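Local coordinates for clavulanic acid biosynthesis oligopeptide binding protein 2 (Streptomyces clavuligerus, PDB 2WOL), which probably binds oligopeptides as an extracellular solute-binding protein of the clavulanic acid biosynthetic pathway, at residues Leu59-Asn64 against Asp239-Ala244; Arg65-Tyr70 against His170-Arg175; Phe128-Leu133 against Tyr139-Leu144; Asp469-Lys474 against Ala492-Thr497. All blocks are in the same frame, centred on the assembly; numbering follows the deposited sequence.

Interaction 1 of 4, residues Leu59-Asn64 against Asp239-Ala244; sequences LQRLLN and DPIRPA
R242 meets the backbone of R61 with the edge of its guanidinium group. Its chain runs extended from CG to NE, which carries the flat group across to helix 54-63. There NE donates to R61 O at 2.7 Å. The oxygen lies almost in the guanidinium plane, and the nitrogen lies in the carbonyl plane of R61. The bond is short but bent, with an N-H...O angle of 142°. Beside it, R242 NH2 is 3.9 Å from N64 O, too far for a direct bond, and a water bridges them. It accepts from NH2 and donates to N64 O at 2.6 Å. NH2 also forms a salt bridge with D84.

The segment 239-244 belongs to the connection between strands 225-230 and 248-253. These are neighbours in a mixed sheet of a fold of the type 2 periplasmic binding protein class. D239 shapes this connection. Its OD1 accepts from the backbone N of I241, an Asx turn, and also from R242 N. Its OD2 forms a salt bridge with R242 NH1 at 3.0 Å, so the two carboxylate oxygens hold both the backbone and the guanidinium. I241 CG2 sits 4.3 Å above the centre of one face of that group. The same methyl approaches R61 NH2 at 3.9 Å, where the two side chains cross at about a right angle. R61 itself points its charge at other partners: NH1 donates to Y70 O, and NE pairs with D552.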
loop_
_atom_site.group_PDB
_atom_site.type_symbol
_atom_site.label_atom_id
_atom_site.label_comp_id
_atom_site.label_asym_id
_atom_site.label_seq_id
_atom_site.Cartn_x
_atom_site.Cartn_y
_atom_site.Cartn_z
ATOM N N LEU A 59 -2.926 3.047 -11.761
ATOM C CA LEU A 59 -3.618 3.171 -13.042
ATOM C C LEU A 59 -4.823 4.111 -12.957
ATOM O O LEU A 59 -5.151 4.804 -13.923
ATOM C CB LEU A 59 -4.059 1.791 -13.531
ATOM C CG LEU A 59 -4.755 1.686 -14.887
ATOM C CD1 LEU A 59 -3.801 2.016 -16.026
ATOM C CD2 LEU A 59 -5.325 0.295 -15.043
ATOM N N GLN A 60 -5.485 4.125 -11.802
ATOM C CA GLN A 60 -6.635 5.001 -11.592
ATOM C C GLN A 60 -6.298 6.489 -11.699
ATOM O O GLN A 60 -7.182 7.313 -11.940
ATOM C CB GLN A 60 -7.329 4.683 -10.262
ATOM C CG GLN A 60 -8.289 3.496 -10.362
ATOM C CD GLN A 60 -9.526 3.789 -11.198
ATOM O OE1 GLN A 60 -9.823 4.943 -11.519
ATOM N NE2 GLN A 60 -10.257 2.740 -11.545
ATOM N N ARG A 61 -5.023 6.835 -11.540
ATOM C CA ARG A 61 -4.599 8.225 -11.718
ATOM C C ARG A 61 -4.803 8.698 -13.168
ATOM O O ARG A 61 -4.897 9.894 -13.423
ATOM C CB ARG A 61 -3.153 8.426 -11.251
ATOM C CG ARG A 61 -3.025 8.477 -9.734
ATOM C CD ARG A 61 -1.590 8.301 -9.246
ATOM N NE ARG A 61 -0.673 9.384 -9.625
ATOM C CZ ARG A 61 -0.627 10.588 -9.053
ATOM N NH1 ARG A 61 -1.485 10.930 -8.095
ATOM N NH2 ARG A 61 0.276 11.470 -9.461
ATOM N N LEU A 62 -4.883 7.755 -14.105
ATOM C CA LEU A 62 -5.186 8.081 -15.507
ATOM C C LEU A 62 -6.682 8.158 -15.792
ATOM O O LEU A 62 -7.112 8.871 -16.705
ATOM C CB LEU A 62 -4.578 7.039 -16.450
ATOM C CG LEU A 62 -3.058 6.998 -16.627
ATOM C CD1 LEU A 62 -2.392 6.168 -15.533
ATOM C CD2 LEU A 62 -2.718 6.427 -17.991
ATOM N N LEU A 63 -7.463 7.402 -15.021
ATOM C CA LEU A 63 -8.883 7.180 -15.307
ATOM C C LEU A 63 -9.838 8.081 -14.538
ATOM O O LEU A 63 -10.885 8.468 -15.060
ATOM C CB LEU A 63 -9.245 5.717 -15.036
ATOM C CG LEU A 63 -8.626 4.656 -15.945
ATOM C CD1 LEU A 63 -8.871 3.276 -15.357
ATOM C CD2 LEU A 63 -9.189 4.757 -17.354
ATOM N N ASN A 64 -9.506 8.394 -13.293
ATOM C CA ASN A 64 -10.426 9.141 -12.448
ATOM C C ASN A 64 -9.732 10.153 -11.574
ATOM O O ASN A 64 -8.713 9.856 -10.948
ATOM C CB ASN A 64 -11.263 8.192 -11.589
ATOM C CG ASN A 64 -12.312 7.454 -12.395
ATOM O OD1 ASN A 64 -13.266 8.057 -12.897
ATOM N ND2 ASN A 64 -12.136 6.144 -12.540
ATOM N N ASP A 239 -6.627 20.755 -14.571
ATOM C CA ASP A 239 -5.969 19.639 -13.901
ATOM C C ASP A 239 -4.517 19.982 -13.567
ATOM O O ASP A 239 -3.686 20.063 -14.473
ATOM C CB ASP A 239 -6.045 18.390 -14.781
ATOM C CG ASP A 239 -5.671 17.121 -14.035
ATOM O OD1 ASP A 239 -4.716 17.150 -13.233
ATOM O OD2 ASP A 239 -6.336 16.091 -14.266
ATOM N N PRO A 240 -4.211 20.186 -12.267
ATOM C CA PRO A 240 -2.855 20.529 -11.828
ATOM C C PRO A 240 -1.927 19.320 -11.651
ATOM O O PRO A 240 -0.758 19.492 -11.288
ATOM C CB PRO A 240 -3.097 21.200 -10.476
ATOM C CG PRO A 240 -4.295 20.487 -9.931
ATOM C CD PRO A 240 -5.149 20.120 -11.127
ATOM N N ILE A 241 -2.446 18.119 -11.902
ATOM C CA ILE A 241 -1.725 16.873 -11.614
ATOM C C ILE A 241 -1.228 16.166 -12.882
ATOM O O ILE A 241 -0.078 15.716 -12.944
ATOM C CB ILE A 241 -2.620 15.871 -10.798
ATOM C CG1 ILE A 241 -3.253 16.534 -9.555
ATOM C CG2 ILE A 241 -1.856 14.569 -10.462
ATOM C CD1 ILE A 241 -2.293 16.869 -8.419
ATOM N N ARG A 242 -2.093 16.085 -13.890
ATOM C CA ARG A 242 -1.925 15.130 -14.984
ATOM C C ARG A 242 -1.529 15.755 -16.324
ATOM O O ARG A 242 -2.297 16.537 -16.888
ATOM C CB ARG A 242 -3.212 14.315 -15.151
ATOM C CG ARG A 242 -3.589 13.553 -13.901
ATOM C CD ARG A 242 -4.997 13.015 -13.956
ATOM N NE ARG A 242 -5.379 12.481 -12.652
ATOM C CZ ARG A 242 -5.805 13.225 -11.636
ATOM N NH1 ARG A 242 -5.943 14.540 -11.780
ATOM N NH2 ARG A 242 -6.108 12.657 -10.478
ATOM N N PRO A 243 -0.331 15.407 -16.841
ATOM C CA PRO A 243 0.088 15.922 -18.152
ATOM C C PRO A 243 -0.546 15.232 -19.362
ATOM O O PRO A 243 -0.501 15.780 -20.462
ATOM C CB PRO A 243 1.598 15.689 -18.149
ATOM C CG PRO A 243 1.780 14.494 -17.297
ATOM C CD PRO A 243 0.714 14.563 -16.229
ATOM N N ALA A 244 -1.105 14.034 -19.173
ATOM C CA ALA A 244 -1.792 13.288 -20.237
ATOM C C ALA A 244 -1.070 13.329 -21.585
ATOM O O ALA A 244 -1.619 13.783 -22.593
ATOM C CB ALA A 244 -3.230 13.765 -20.378
HETATM O O HOH W 1 -6.485 10.018 -9.636
#

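Interaction 2 of 4, residues Arg65-Tyr70 against His170-Arg175; sequences RTLMAY and HTIVFR
T66 OG1 donates to M68 O at 2.5 Å, closing the backbone round L67, the residue that reaches across to I172 and F174. The donor stands above the carbonyl plane of M68. L67 leads into strand 68-69, which pairs antiparallel with strand 82-83. I172 and F174 lie on strand 171-175, an inner strand of a separate four-stranded antiparallel sheet. The two backbones stay well apart, with CA atoms of L67 and I172 separated by 9.9 Å, so the contact is made by side chains alone: a L67 methyl, the CG2 branch of I172 and the ring edge of F174. L67 extends its chain, with CD1 anti to CA (chi2 169°). Helix 117-127 lines the same apolar region: V120 touches both L67 and I172, and V124 touches F174. All three contact residues are buried. I172 CG2, which lies between its own backbone N and carbonyl carbon, comes to within 4.0 Å of L67 CD1. The F174 ring takes the same methyl at its edge, near the ring plane, with CE1 at 4.2 Å from L67 CD1.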
loop_
_atom_site.group_PDB
_atom_site.type_symbol
_atom_site.label_atom_id
_atom_site.label_comp_id
_atom_site.label_asym_id
_atom_site.label_seq_id
_atom_site.Cartn_x
_atom_site.Cartn_y
_atom_site.Cartn_z
ATOM N N ARG A 65 -10.290 11.355 -11.538
ATOM C CA ARG A 65 -9.816 12.385 -10.635
ATOM C C ARG A 65 -10.489 12.233 -9.276
ATOM O O ARG A 65 -11.503 11.545 -9.144
ATOM C CB ARG A 65 -10.078 13.767 -11.228
ATOM C CG ARG A 65 -9.368 14.006 -12.552
ATOM C CD ARG A 65 -9.684 15.380 -13.106
ATOM N NE ARG A 65 -9.152 16.446 -12.265
ATOM C CZ ARG A 65 -9.194 17.739 -12.576
ATOM N NH1 ARG A 65 -9.751 18.134 -13.713
ATOM N NH2 ARG A 65 -8.679 18.638 -11.749
ATOM N N THR A 66 -9.908 12.874 -8.268
ATOM C CA THR A 66 -10.400 12.812 -6.898
ATOM C C THR A 66 -10.327 14.223 -6.316
ATOM O O THR A 66 -9.751 15.114 -6.943
ATOM C CB THR A 66 -9.558 11.825 -6.054
ATOM O OG1 THR A 66 -8.168 12.038 -6.330
ATOM C CG2 THR A 66 -9.902 10.379 -6.402
ATOM N N LEU A 67 -10.911 14.444 -5.142
ATOM C CA LEU A 67 -10.851 15.773 -4.519
ATOM C C LEU A 67 -9.404 16.200 -4.319
ATOM O O LEU A 67 -9.021 17.330 -4.662
ATOM C CB LEU A 67 -11.611 15.804 -3.191
ATOM C CG LEU A 67 -13.140 15.788 -3.271
ATOM C CD1 LEU A 67 -13.724 15.560 -1.890
ATOM C CD2 LEU A 67 -13.682 17.078 -3.876
ATOM N N MET A 68 -8.617 15.278 -3.768
ATOM C CA MET A 68 -7.190 15.463 -3.530
ATOM C C MET A 68 -6.449 14.367 -4.275
ATOM O O MET A 68 -7.004 13.301 -4.513
ATOM C CB MET A 68 -6.881 15.352 -2.036
ATOM C CG MET A 68 -7.678 16.307 -1.155
ATOM S SD MET A 68 -7.211 18.033 -1.416
ATOM C CE MET A 68 -5.535 18.035 -0.774
ATOM N N ALA A 69 -5.201 14.623 -4.650
ATOM C CA ALA A 69 -4.386 13.605 -5.315
ATOM C C ALA A 69 -2.931 13.766 -4.932
ATOM O O ALA A 69 -2.488 14.871 -4.623
ATOM C CB ALA A 69 -4.544 13.692 -6.830
ATOM N N TYR A 70 -2.179 12.672 -4.950
ATOM C CA TYR A 70 -0.739 12.789 -4.740
ATOM C C TYR A 70 -0.133 13.552 -5.915
ATOM O O TYR A 70 -0.422 13.247 -7.072
ATOM C CB TYR A 70 -0.096 11.419 -4.484
ATOM C CG TYR A 70 -0.688 10.806 -3.238
ATOM C CD1 TYR A 70 -1.723 9.877 -3.321
ATOM C CD2 TYR A 70 -0.266 11.216 -1.972
ATOM C CE1 TYR A 70 -2.303 9.344 -2.177
ATOM C CE2 TYR A 70 -0.843 10.693 -0.815
ATOM C CZ TYR A 70 -1.866 9.758 -0.931
ATOM O OH TYR A 70 -2.457 9.233 0.197
ATOM N N HIS A 170 -21.103 22.421 -5.738
ATOM C CA HIS A 170 -19.647 22.562 -5.730
ATOM C C HIS A 170 -19.046 22.594 -4.322
ATOM O O HIS A 170 -17.914 23.045 -4.130
ATOM C CB HIS A 170 -19.233 23.797 -6.538
ATOM C CG HIS A 170 -19.724 23.771 -7.951
ATOM N ND1 HIS A 170 -19.186 22.941 -8.912
ATOM C CD2 HIS A 170 -20.725 24.451 -8.558
ATOM C CE1 HIS A 170 -19.826 23.121 -10.054
ATOM N NE2 HIS A 170 -20.762 24.033 -9.866
ATOM N N THR A 171 -19.800 22.095 -3.347
ATOM C CA THR A 171 -19.345 22.060 -1.961
ATOM C C THR A 171 -19.707 20.731 -1.318
ATOM O O THR A 171 -20.817 20.226 -1.493
ATOM C CB THR A 171 -19.950 23.217 -1.132
ATOM O OG1 THR A 171 -19.821 24.445 -1.862
ATOM C CG2 THR A 171 -19.248 23.361 0.214
ATOM N N ILE A 172 -18.760 20.164 -0.580
ATOM C CA ILE A 172 -19.006 18.938 0.166
ATOM C C ILE A 172 -18.400 19.032 1.564
ATOM O O ILE A 172 -17.268 19.505 1.735
ATOM C CB ILE A 172 -18.533 17.670 -0.616
ATOM C CG1 ILE A 172 -19.062 16.389 0.047
ATOM C CG2 ILE A 172 -17.003 17.653 -0.807
ATOM C CD1 ILE A 172 -19.055 15.174 -0.867
ATOM N N VAL A 173 -19.179 18.613 2.561
ATOM C CA VAL A 173 -18.768 18.674 3.964
ATOM C C VAL A 173 -18.858 17.288 4.597
ATOM O O VAL A 173 -19.916 16.657 4.571
ATOM C CB VAL A 173 -19.649 19.665 4.778
ATOM C CG1 VAL A 173 -19.195 19.725 6.231
ATOM C CG2 VAL A 173 -19.617 21.058 4.154
ATOM N N PHE A 174 -17.744 16.821 5.160
ATOM C CA PHE A 174 -17.701 15.534 5.852
ATOM C C PHE A 174 -17.667 15.749 7.365
ATOM O O PHE A 174 -16.724 16.336 7.896
ATOM C CB PHE A 174 -16.475 14.730 5.418
ATOM C CG PHE A 174 -16.465 14.366 3.960
ATOM C CD1 PHE A 174 -15.828 15.182 3.025
ATOM C CD2 PHE A 174 -17.072 13.192 3.519
ATOM C CE1 PHE A 174 -15.811 14.846 1.676
ATOM C CE2 PHE A 174 -17.057 12.849 2.164
ATOM C CZ PHE A 174 -16.424 13.675 1.244
ATOM N N ARG A 175 -18.702 15.272 8.052
ATOM C CA ARG A 175 -18.780 15.371 9.506
ATOM C C ARG A 175 -18.413 14.024 10.112
ATOM O O ARG A 175 -19.239 13.111 10.170
ATOM C CB ARG A 175 -20.186 15.787 9.949
ATOM C CG ARG A 175 -20.625 17.171 9.495
ATOM C CD ARG A 175 -22.058 17.407 9.938
ATOM N NE ARG A 175 -22.512 18.782 9.742
ATOM C CZ ARG A 175 -23.734 19.217 10.053
ATOM N NH1 ARG A 175 -24.631 18.385 10.570
ATOM N NH2 ARG A 175 -24.063 20.485 9.843
#

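Interaction 3 of 4, residues Phe128-Leu133 against Tyr139-Leu144; sequences FAQDVL and YLIPLL
The F128 ring carries I141 on one face and L144 at its edge. I141 CG1 sits 4.0 Å from the ring centroid and only 2° off the normal, a well-centred CH-pi contact. The second branch, CG2, leans over the rim of the ring and comes to 3.9 Å from F128 CE2. At the edge, near the ring plane, L144 CB lies 3.9 Å from F128 CZ. Y151 adds an edge-to-face ring contact. F128 CZ also presses on the helix backbone, 3.7 Å from I141 CA.

F128 follows helix 117-127, and I141 and L144 belong to helix 140-144, so the contact folds the loop between two consecutive helices back on the second one. The loop turns sharply at A129, the centre of an inverse gamma turn. A129 O then accepts from both V132 N and L133 N.

I141 keeps an extended chain (chi2 179°), which places CD1 over the CG end of the same face, near the F128 backbone. CD1 is 4.0 Å from F128 CA and 4.2 Å from Q130 CG. Q130 meets CD1 with CG, while its amide turns back so that NE2 bonds to V127 O.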
loop_
_atom_site.group_PDB
_atom_site.type_symbol
_atom_site.label_atom_id
_atom_site.label_comp_id
_atom_site.label_asym_id
_atom_site.label_seq_id
_atom_site.Cartn_x
_atom_site.Cartn_y
_atom_site.Cartn_z
ATOM N N PHE A 128 -20.263 1.916 1.371
ATOM C CA PHE A 128 -21.087 1.295 2.411
ATOM C C PHE A 128 -21.849 0.061 1.928
ATOM O O PHE A 128 -22.267 -0.761 2.744
ATOM C CB PHE A 128 -22.078 2.310 2.983
ATOM C CG PHE A 128 -21.459 3.306 3.921
ATOM C CD1 PHE A 128 -20.637 4.320 3.437
ATOM C CD2 PHE A 128 -21.708 3.242 5.291
ATOM C CE1 PHE A 128 -20.071 5.244 4.296
ATOM C CE2 PHE A 128 -21.142 4.166 6.163
ATOM C CZ PHE A 128 -20.325 5.171 5.664
ATOM N N ALA A 129 -22.034 -0.063 0.614
ATOM C CA ALA A 129 -22.763 -1.194 0.046
ATOM C C ALA A 129 -21.823 -2.380 -0.169
ATOM O O ALA A 129 -21.574 -2.794 -1.302
ATOM C CB ALA A 129 -23.453 -0.791 -1.257
ATOM N N GLN A 130 -21.314 -2.928 0.932
ATOM C CA GLN A 130 -20.336 -4.018 0.877
ATOM C C GLN A 130 -20.908 -5.342 0.367
ATOM O O GLN A 130 -20.157 -6.237 -0.035
ATOM C CB GLN A 130 -19.640 -4.192 2.232
ATOM C CG GLN A 130 -18.607 -3.107 2.523
ATOM C CD GLN A 130 -17.443 -3.149 1.545
ATOM O OE1 GLN A 130 -16.717 -4.143 1.467
ATOM N NE2 GLN A 130 -17.267 -2.075 0.791
ATOM N N ASP A 131 -22.234 -5.450 0.367
ATOM C CA ASP A 131 -22.922 -6.599 -0.221
ATOM C C ASP A 131 -22.914 -6.584 -1.754
ATOM O O ASP A 131 -23.036 -7.634 -2.392
ATOM C CB ASP A 131 -24.364 -6.690 0.303
ATOM C CG ASP A 131 -25.172 -5.416 0.066
ATOM O OD1 ASP A 131 -24.596 -4.311 0.046
ATOM O OD2 ASP A 131 -26.410 -5.520 -0.084
ATOM N N VAL A 132 -22.769 -5.397 -2.340
ATOM C CA VAL A 132 -22.802 -5.241 -3.795
ATOM C C VAL A 132 -21.424 -4.895 -4.373
ATOM O O VAL A 132 -21.067 -5.373 -5.459
ATOM C CB VAL A 132 -23.859 -4.181 -4.219
ATOM C CG1 VAL A 132 -23.845 -3.950 -5.729
ATOM C CG2 VAL A 132 -25.250 -4.617 -3.779
ATOM N N LEU A 133 -20.661 -4.086 -3.637
ATOM C CA LEU A 133 -19.396 -3.523 -4.128
ATOM C C LEU A 133 -18.162 -3.868 -3.277
ATOM O O LEU A 133 -17.336 -2.989 -2.995
ATOM C CB LEU A 133 -19.522 -1.996 -4.254
ATOM C CG LEU A 133 -20.735 -1.440 -5.004
ATOM C CD1 LEU A 133 -20.786 0.057 -4.840
ATOM C CD2 LEU A 133 -20.689 -1.797 -6.468
ATOM N N TYR A 139 -12.028 2.347 5.040
ATOM C CA TYR A 139 -11.692 3.332 6.075
ATOM C C TYR A 139 -12.799 4.358 6.322
ATOM O O TYR A 139 -12.982 4.825 7.446
ATOM C CB TYR A 139 -10.403 4.067 5.707
ATOM C CG TYR A 139 -9.195 3.166 5.674
ATOM C CD1 TYR A 139 -8.738 2.626 4.475
ATOM C CD2 TYR A 139 -8.519 2.848 6.849
ATOM C CE1 TYR A 139 -7.630 1.789 4.447
ATOM C CE2 TYR A 139 -7.410 2.015 6.837
ATOM C CZ TYR A 139 -6.969 1.489 5.635
ATOM O OH TYR A 139 -5.873 0.660 5.618
ATOM N N LEU A 140 -13.530 4.707 5.268
ATOM C CA LEU A 140 -14.567 5.732 5.371
ATOM C C LEU A 140 -15.775 5.322 6.215
ATOM O O LEU A 140 -16.452 6.179 6.785
ATOM C CB LEU A 140 -15.016 6.172 3.977
ATOM C CG LEU A 140 -13.975 6.990 3.207
ATOM C CD1 LEU A 140 -14.296 7.016 1.719
ATOM C CD2 LEU A 140 -13.857 8.402 3.769
ATOM N N ILE A 141 -16.039 4.020 6.300
ATOM C CA ILE A 141 -17.248 3.527 6.965
ATOM C C ILE A 141 -17.314 3.899 8.459
ATOM O O ILE A 141 -18.253 4.575 8.869
ATOM C CB ILE A 141 -17.496 2.009 6.700
ATOM C CG1 ILE A 141 -17.766 1.774 5.204
ATOM C CG2 ILE A 141 -18.655 1.489 7.552
ATOM C CD1 ILE A 141 -17.992 0.311 4.806
ATOM N N PRO A 142 -16.320 3.486 9.277
ATOM C CA PRO A 142 -16.409 3.906 10.688
ATOM C C PRO A 142 -16.337 5.420 10.910
ATOM O O PRO A 142 -16.870 5.923 11.905
ATOM C CB PRO A 142 -15.211 3.213 11.349
ATOM C CG PRO A 142 -14.298 2.849 10.234
ATOM C CD PRO A 142 -15.142 2.631 9.026
ATOM N N LEU A 143 -15.691 6.137 9.995
ATOM C CA LEU A 143 -15.560 7.586 10.119
ATOM C C LEU A 143 -16.853 8.338 9.813
ATOM O O LEU A 143 -17.024 9.478 10.248
ATOM C CB LEU A 143 -14.426 8.107 9.231
ATOM C CG LEU A 143 -12.999 7.772 9.671
ATOM C CD1 LEU A 143 -12.024 8.177 8.584
ATOM C CD2 LEU A 143 -12.649 8.449 10.994
ATOM N N LEU A 144 -17.759 7.705 9.071
ATOM C CA LEU A 144 -18.981 8.387 8.622
ATOM C C LEU A 144 -20.294 7.742 9.070
ATOM O O LEU A 144 -21.354 8.367 8.981
ATOM C CB LEU A 144 -18.967 8.563 7.100
ATOM C CG LEU A 144 -17.892 9.495 6.527
ATOM C CD1 LEU A 144 -17.806 9.349 5.027
ATOM C CD2 LEU A 144 -18.139 10.954 6.915
#

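Interaction 4 of 4, residues Asp469-Lys474 against Ala492-Thr497; sequences DGRQIK and ALIDET
R471 bends twice, at chi2 (84°) and chi3 (50°), and this folds its guanidinium group in between D469 and D495. The two carboxylates lie at different edges of the group, both near its plane. D469 is gripped side-on. NE donates to OD1 at 2.6 Å on the syn lone pair, and NH2 donates to OD2 at 2.9 Å. D495 is gripped end-on from helix 488-499. NH2 reaches its OD1 at 2.8 Å, from above the carboxylate plane, while NH1 reaches its OD2 at 3.0 Å on the syn side. NH1 also makes a weak bond to D495 OD1. The D495 carboxylate is turned 48° from the guanidinium plane, so this grip is less flat than the one on D469.

NH2 thus serves both acids, and the arginine probably offsets their mutual repulsion. With NE, NH1 and NH2 all engaged, the guanidinium is held against rotation. Next to the charges, I494 packs on D469: its CD1 lies 3.8 Å from D469 CB, and its CG2 lies 3.6 Å from D469 OD2. Y461 of helix 460-468 also touches I494.

D469 OD1 has a further donor, R471 N at 2.8 Å. This closes an Asx turn just after helix 460-468, and the salt-bridge network of D469, R471 and D495 ties that turn to helix 488-499.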
loop_
_atom_site.group_PDB
_atom_site.type_symbol
_atom_site.label_atom_id
_atom_site.label_comp_id
_atom_site.label_asym_id
_atom_site.label_seq_id
_atom_site.Cartn_x
_atom_site.Cartn_y
_atom_site.Cartn_z
ATOM N N ASP A 469 -3.394 -1.425 16.386
ATOM C CA ASP A 469 -4.535 -0.778 17.034
ATOM C C ASP A 469 -5.589 -1.831 17.368
ATOM O O ASP A 469 -6.050 -2.554 16.489
ATOM C CB ASP A 469 -5.099 0.323 16.121
ATOM C CG ASP A 469 -6.169 1.170 16.792
ATOM O OD1 ASP A 469 -7.067 0.615 17.461
ATOM O OD2 ASP A 469 -6.118 2.403 16.614
ATOM N N GLY A 470 -5.955 -1.908 18.646
ATOM C CA GLY A 470 -6.928 -2.891 19.131
ATOM C C GLY A 470 -8.284 -2.815 18.455
ATOM O O GLY A 470 -8.967 -3.830 18.306
ATOM N N ARG A 471 -8.671 -1.608 18.048
ATOM C CA ARG A 471 -9.938 -1.383 17.352
ATOM C C ARG A 471 -9.895 -1.884 15.903
ATOM O O ARG A 471 -10.930 -1.944 15.236
ATOM C CB ARG A 471 -10.309 0.107 17.383
ATOM C CG ARG A 471 -10.779 0.649 18.742
ATOM C CD ARG A 471 -9.633 1.060 19.681
ATOM N NE ARG A 471 -8.642 1.936 19.050
ATOM C CZ ARG A 471 -8.612 3.264 19.153
ATOM N NH1 ARG A 471 -9.523 3.918 19.871
ATOM N NH2 ARG A 471 -7.657 3.946 18.537
ATOM N N GLN A 472 -8.701 -2.246 15.424
ATOM C CA GLN A 472 -8.504 -2.663 14.031
ATOM C C GLN A 472 -8.358 -4.176 13.841
ATOM O O GLN A 472 -7.990 -4.632 12.754
ATOM C CB GLN A 472 -7.305 -1.932 13.407
ATOM C CG GLN A 472 -7.470 -0.414 13.304
ATOM C CD GLN A 472 -8.753 -0.012 12.603
ATOM O OE1 GLN A 472 -9.181 -0.656 11.641
ATOM N NE2 GLN A 472 -9.381 1.052 13.090
ATOM N N ILE A 473 -8.649 -4.945 14.887
ATOM C CA ILE A 473 -8.664 -6.403 14.774
ATOM C C ILE A 473 -9.894 -6.811 13.967
ATOM O O ILE A 473 -11.022 -6.476 14.336
ATOM C CB ILE A 473 -8.669 -7.096 16.155
ATOM C CG1 ILE A 473 -7.421 -6.701 16.954
ATOM C CG2 ILE A 473 -8.747 -8.617 15.998
ATOM C CD1 ILE A 473 -7.537 -6.949 18.449
ATOM N N LYS A 474 -9.668 -7.509 12.856
ATOM C CA LYS A 474 -10.765 -7.962 12.005
ATOM C C LYS A 474 -11.059 -9.429 12.292
ATOM O O LYS A 474 -10.350 -10.319 11.820
ATOM C CB LYS A 474 -10.443 -7.752 10.521
ATOM C CG LYS A 474 -9.853 -6.384 10.170
ATOM C CD LYS A 474 -10.819 -5.237 10.468
ATOM C CE LYS A 474 -10.171 -3.890 10.185
ATOM N NZ LYS A 474 -9.904 -3.695 8.734
ATOM N N ALA A 492 -4.954 4.878 22.950
ATOM C CA ALA A 492 -5.102 6.267 23.383
ATOM C C ALA A 492 -4.101 7.190 22.694
ATOM O O ALA A 492 -4.465 8.284 22.263
ATOM C CB ALA A 492 -4.978 6.376 24.898
ATOM N N LEU A 493 -2.847 6.747 22.587
ATOM C CA LEU A 493 -1.824 7.521 21.887
ATOM C C LEU A 493 -2.187 7.730 20.419
ATOM O O LEU A 493 -2.043 8.835 19.893
ATOM C CB LEU A 493 -0.446 6.862 22.005
ATOM C CG LEU A 493 0.312 6.995 23.331
ATOM C CD1 LEU A 493 1.518 6.079 23.334
ATOM C CD2 LEU A 493 0.745 8.434 23.599
ATOM N N ILE A 494 -2.660 6.666 19.771
ATOM C CA ILE A 494 -3.128 6.748 18.388
ATOM C C ILE A 494 -4.256 7.780 18.272
ATOM O O ILE A 494 -4.219 8.655 17.402
ATOM C CB ILE A 494 -3.556 5.358 17.834
ATOM C CG1 ILE A 494 -2.327 4.449 17.681
ATOM C CG2 ILE A 494 -4.310 5.501 16.500
ATOM C CD1 ILE A 494 -2.638 3.023 17.264
ATOM N N ASP A 495 -5.239 7.694 19.168
ATOM C CA ASP A 495 -6.327 8.671 19.198
ATOM C C ASP A 495 -5.789 10.094 19.339
ATOM O O ASP A 495 -6.267 11.010 18.669
ATOM C CB ASP A 495 -7.317 8.351 20.325
ATOM C CG ASP A 495 -8.200 7.148 20.011
ATOM O OD1 ASP A 495 -8.229 6.698 18.843
ATOM O OD2 ASP A 495 -8.878 6.655 20.942
ATOM N N GLU A 496 -4.780 10.279 20.191
ATOM C CA GLU A 496 -4.196 11.609 20.383
ATOM C C GLU A 496 -3.578 12.174 19.101
ATOM O O GLU A 496 -3.774 13.349 18.785
ATOM C CB GLU A 496 -3.182 11.629 21.528
ATOM C CG GLU A 496 -2.796 13.043 21.951
ATOM C CD GLU A 496 -1.890 13.098 23.166
ATOM O OE1 GLU A 496 -1.754 12.080 23.879
ATOM O OE2 GLU A 496 -1.313 14.183 23.404
ATOM N N THR A 497 -2.848 11.341 18.358
ATOM C CA THR A 497 -2.243 11.788 17.096
ATOM C C THR A 497 -3.299 12.329 16.131
ATOM O O THR A 497 -3.065 13.322 15.444
ATOM C CB THR A 497 -1.436 10.672 16.372
ATOM O OG1 THR A 497 -2.325 9.686 15.831
ATOM C CG2 THR A 497 -0.427 10.007 17.301
#

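In the fold
From the N terminus, helix 54-63 opens interaction 1, and the next residues, 65-70, open interaction 2. Interaction 3 then opens and closes quickly, joining residues 128-133 to helix 140-144. Strand 171-175 closes interaction 2 around it. The loop 239-244 closes interaction 1 around both, so the three are nested without crossing. Interactions 1 and 2 touch where R65 CG packs on R242 NH1. Interactions 2 and 3 touch where L144 packs against F174. A continuous path therefore joins the mixed five-stranded sheet region to helix 140-144 by way of the four-stranded sheet. Interaction 4 follows in series and ties the loop after helix 460-468 to helix 488-499, its centre about 19 Å from that of interaction 3.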